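Local coordinates for protein lectin (Pleurotus ostreatus, PDB 6KC2) that binds carbohydrates through calcium ions, taking rhamnose at one calcium site and N-acetylgalactosamine at a second, at residues A[96-101]-A[136-141]. Sequence-based numbering, arbitrary orientation.
Sequences SDDAHT and GQNLVA. With CA (calcium ion), chain F; RAM (alpha-L-rhamnopyranose), chain G.
Asp-98 and Asn-138, brought side by side where one strand ends and its antiparallel neighbour begins, illustrate how the ends of two neighbouring strands within a sheet can be turned into a calcium-dependent sugar site. Backbone pairing sets the stage. Ala-99 and Gln-137 form a hydrogen-bonded pair, with Gln-137 N giving to Ala-99 O at 2.9 Å. Gln-137 O accepts twice, from Asp-98 N (2.8 Å) and, less straight, from Ala-99 N; two residues thus face one, a classic beta bulge. It falls just after the cis peptide bond between Asp-97 and Asp-98, where the chain turns a corner between sheets and both carboxylates are delivered to the metal.

The coordination follows. Asp-97 OD1, Asp-98 OD2 and Asn-138 OD1 bind the calcium ion, Asn-138 OD1 at 2.3 Å; Ser-143 and Pro-144 complete the protein's share, and rhamnose O3 and O4 supply two more oxygens. Asp-97 reaches the ion with CG anti to its N (chi1 176°), and Trp-204 holds its other oxygen, OD2. On Asn-138, ND2 is engaged by Ile-69 O, which fixes the amide's rotation and points OD1 at the metal.

A side-chain to backbone bond joins the two themes. Leu-139 N donates to Asp-98 OD2 at 2.7 Å, almost straight (178°) but from above the carboxylate plane, while Asp-98 OD1 accepts from rhamnose O2 at 3.2 Å.

The apolar pair is Leu-139 CD1 and Ala-99 CB, 4.2 Å apart. Val-140 lies beside the sugar, its CG2 3.3 Å from rhamnose O3. The chemistry implies that one carboxylate, Asp-98, ties strand end, metal and sugar together, and that the calcium ion, by offsetting the negative charge of paired aspartates, probably makes their close approach tolerable and bridges the protein to the vicinal O3 and O4 hydroxyls of the rhamnose.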
loop_
_atom_site.group_PDB
_atom_site.type_symbol
_atom_site.label_atom_id
_atom_site.label_comp_id
_atom_site.label_asym_id
_atom_site.label_seq_id
_atom_site.Cartn_x
_atom_site.Cartn_y
_atom_site.Cartn_z
ATOM N N SER A 96 -0.526 -12.107 11.611
ATOM C CA SER A 96 0.103 -12.540 12.850
ATOM C C SER A 96 -0.889 -13.233 13.766
ATOM O O SER A 96 -2.083 -12.913 13.807
ATOM C CB SER A 96 0.732 -11.372 13.626
ATOM O OG SER A 96 -0.225 -10.334 13.841
ATOM N N ASP A 97 -0.352 -14.149 14.548
ATOM C CA ASP A 97 -1.033 -14.723 15.695
ATOM C C ASP A 97 -0.074 -14.501 16.857
ATOM O O ASP A 97 0.897 -15.254 16.980
ATOM C CB ASP A 97 -1.329 -16.203 15.456
ATOM C CG ASP A 97 -1.945 -16.883 16.663
ATOM O OD1 ASP A 97 -2.001 -16.275 17.757
ATOM O OD2 ASP A 97 -2.387 -18.032 16.501
ATOM N N ASP A 98 -0.329 -13.492 17.709
ATOM C CA ASP A 98 -1.550 -12.659 17.716
ATOM C C ASP A 98 -1.380 -11.224 17.177
ATOM O O ASP A 98 -2.344 -10.623 16.715
ATOM C CB ASP A 98 -2.103 -12.530 19.146
ATOM C CG ASP A 98 -2.541 -13.851 19.740
ATOM O OD1 ASP A 98 -3.726 -14.206 19.552
ATOM O OD2 ASP A 98 -1.709 -14.524 20.413
ATOM N N ALA A 99 -0.176 -10.656 17.276
ATOM C CA ALA A 99 0.023 -9.244 16.960
ATOM C C ALA A 99 1.449 -9.029 16.471
ATOM O O ALA A 99 2.348 -9.827 16.754
ATOM C CB ALA A 99 -0.266 -8.340 18.182
ATOM N N HIS A 100 1.660 -7.924 15.753
ATOM C CA HIS A 100 2.975 -7.673 15.176
ATOM C C HIS A 100 3.269 -6.181 15.120
ATOM O O HIS A 100 2.359 -5.349 15.037
ATOM C CB HIS A 100 3.084 -8.259 13.766
ATOM C CG HIS A 100 2.122 -7.652 12.799
ATOM N ND1 HIS A 100 0.898 -8.218 12.514
ATOM C CD2 HIS A 100 2.183 -6.504 12.079
ATOM C CE1 HIS A 100 0.250 -7.454 11.648
ATOM N NE2 HIS A 100 1.009 -6.409 11.365
ATOM N N THR A 101 4.564 -5.862 15.145
ATOM C CA THR A 101 5.077 -4.546 14.789
ATOM C C THR A 101 6.141 -4.748 13.723
ATOM O O THR A 101 7.061 -5.551 13.908
ATOM C CB THR A 101 5.668 -3.813 16.000
ATOM O OG1 THR A 101 4.749 -3.882 17.093
ATOM C CG2 THR A 101 5.967 -2.353 15.668
ATOM N N GLY A 136 6.834 -10.030 16.973
ATOM C CA GLY A 136 5.582 -10.754 17.075
ATOM C C GLY A 136 5.239 -11.005 18.533
ATOM O O GLY A 136 6.122 -11.112 19.382
ATOM N N GLN A 137 3.946 -11.083 18.828
ATOM C CA GLN A 137 3.486 -11.309 20.195
ATOM C C GLN A 137 2.437 -12.405 20.215
ATOM O O GLN A 137 1.462 -12.346 19.457
ATOM C CB GLN A 137 2.861 -10.061 20.833
ATOM C CG GLN A 137 3.664 -8.777 20.796
ATOM C CD GLN A 137 2.789 -7.582 21.228
ATOM O OE1 GLN A 137 2.159 -7.622 22.293
ATOM N NE2 GLN A 137 2.711 -6.544 20.378
ATOM N N ASN A 138 2.629 -13.381 21.096
ATOM C CA ASN A 138 1.580 -14.328 21.448
ATOM C C ASN A 138 0.851 -13.798 22.684
ATOM O O ASN A 138 1.482 -13.547 23.719
ATOM C CB ASN A 138 2.172 -15.707 21.717
ATOM C CG ASN A 138 1.108 -16.763 21.866
ATOM O OD1 ASN A 138 0.000 -16.608 21.349
ATOM N ND2 ASN A 138 1.431 -17.850 22.573
ATOM N N LEU A 139 -0.470 -13.625 22.586
ATOM C CA LEU A 139 -1.208 -12.953 23.649
ATOM C C LEU A 139 -2.132 -13.876 24.431
ATOM O O LEU A 139 -2.734 -13.429 25.408
ATOM C CB LEU A 139 -2.015 -11.768 23.077
ATOM C CG LEU A 139 -1.182 -10.613 22.494
ATOM C CD1 LEU A 139 -2.064 -9.569 21.805
ATOM C CD2 LEU A 139 -0.325 -9.945 23.570
ATOM N N VAL A 140 -2.268 -15.139 24.041
ATOM C CA VAL A 140 -3.119 -16.095 24.743
ATOM C C VAL A 140 -2.260 -17.286 25.144
ATOM O O VAL A 140 -1.539 -17.845 24.308
ATOM C CB VAL A 140 -4.307 -16.533 23.869
ATOM C CG1 VAL A 140 -5.152 -17.561 24.587
ATOM C CG2 VAL A 140 -5.140 -15.330 23.498
ATOM N N ALA A 141 -2.323 -17.669 26.420
ATOM C CA ALA A 141 -1.504 -18.775 26.901
ATOM C C ALA A 141 -1.945 -20.093 26.268
ATOM O O ALA A 141 -3.116 -20.278 25.927
ATOM C CB ALA A 141 -1.574 -18.872 28.426
HETATM CA CA CA F . -1.846 -17.082 19.986
HETATM C C1 RAM G . -7.470 -17.903 19.827
HETATM C C2 RAM G . -6.485 -16.791 20.195
HETATM C C3 RAM G . -5.078 -17.375 20.216
HETATM C C4 RAM G . -4.768 -17.948 18.843
HETATM C C5 RAM G . -5.854 -18.941 18.417
HETATM C C6 RAM G . -5.646 -19.414 16.986
HETATM O O1 RAM G . -7.431 -18.957 20.807
HETATM O O2 RAM G . -6.528 -15.763 19.219
HETATM O O3 RAM G . -4.156 -16.367 20.547
HETATM O O4 RAM G . -3.498 -18.558 18.875
HETATM O O5 RAM G . -7.141 -18.348 18.505
#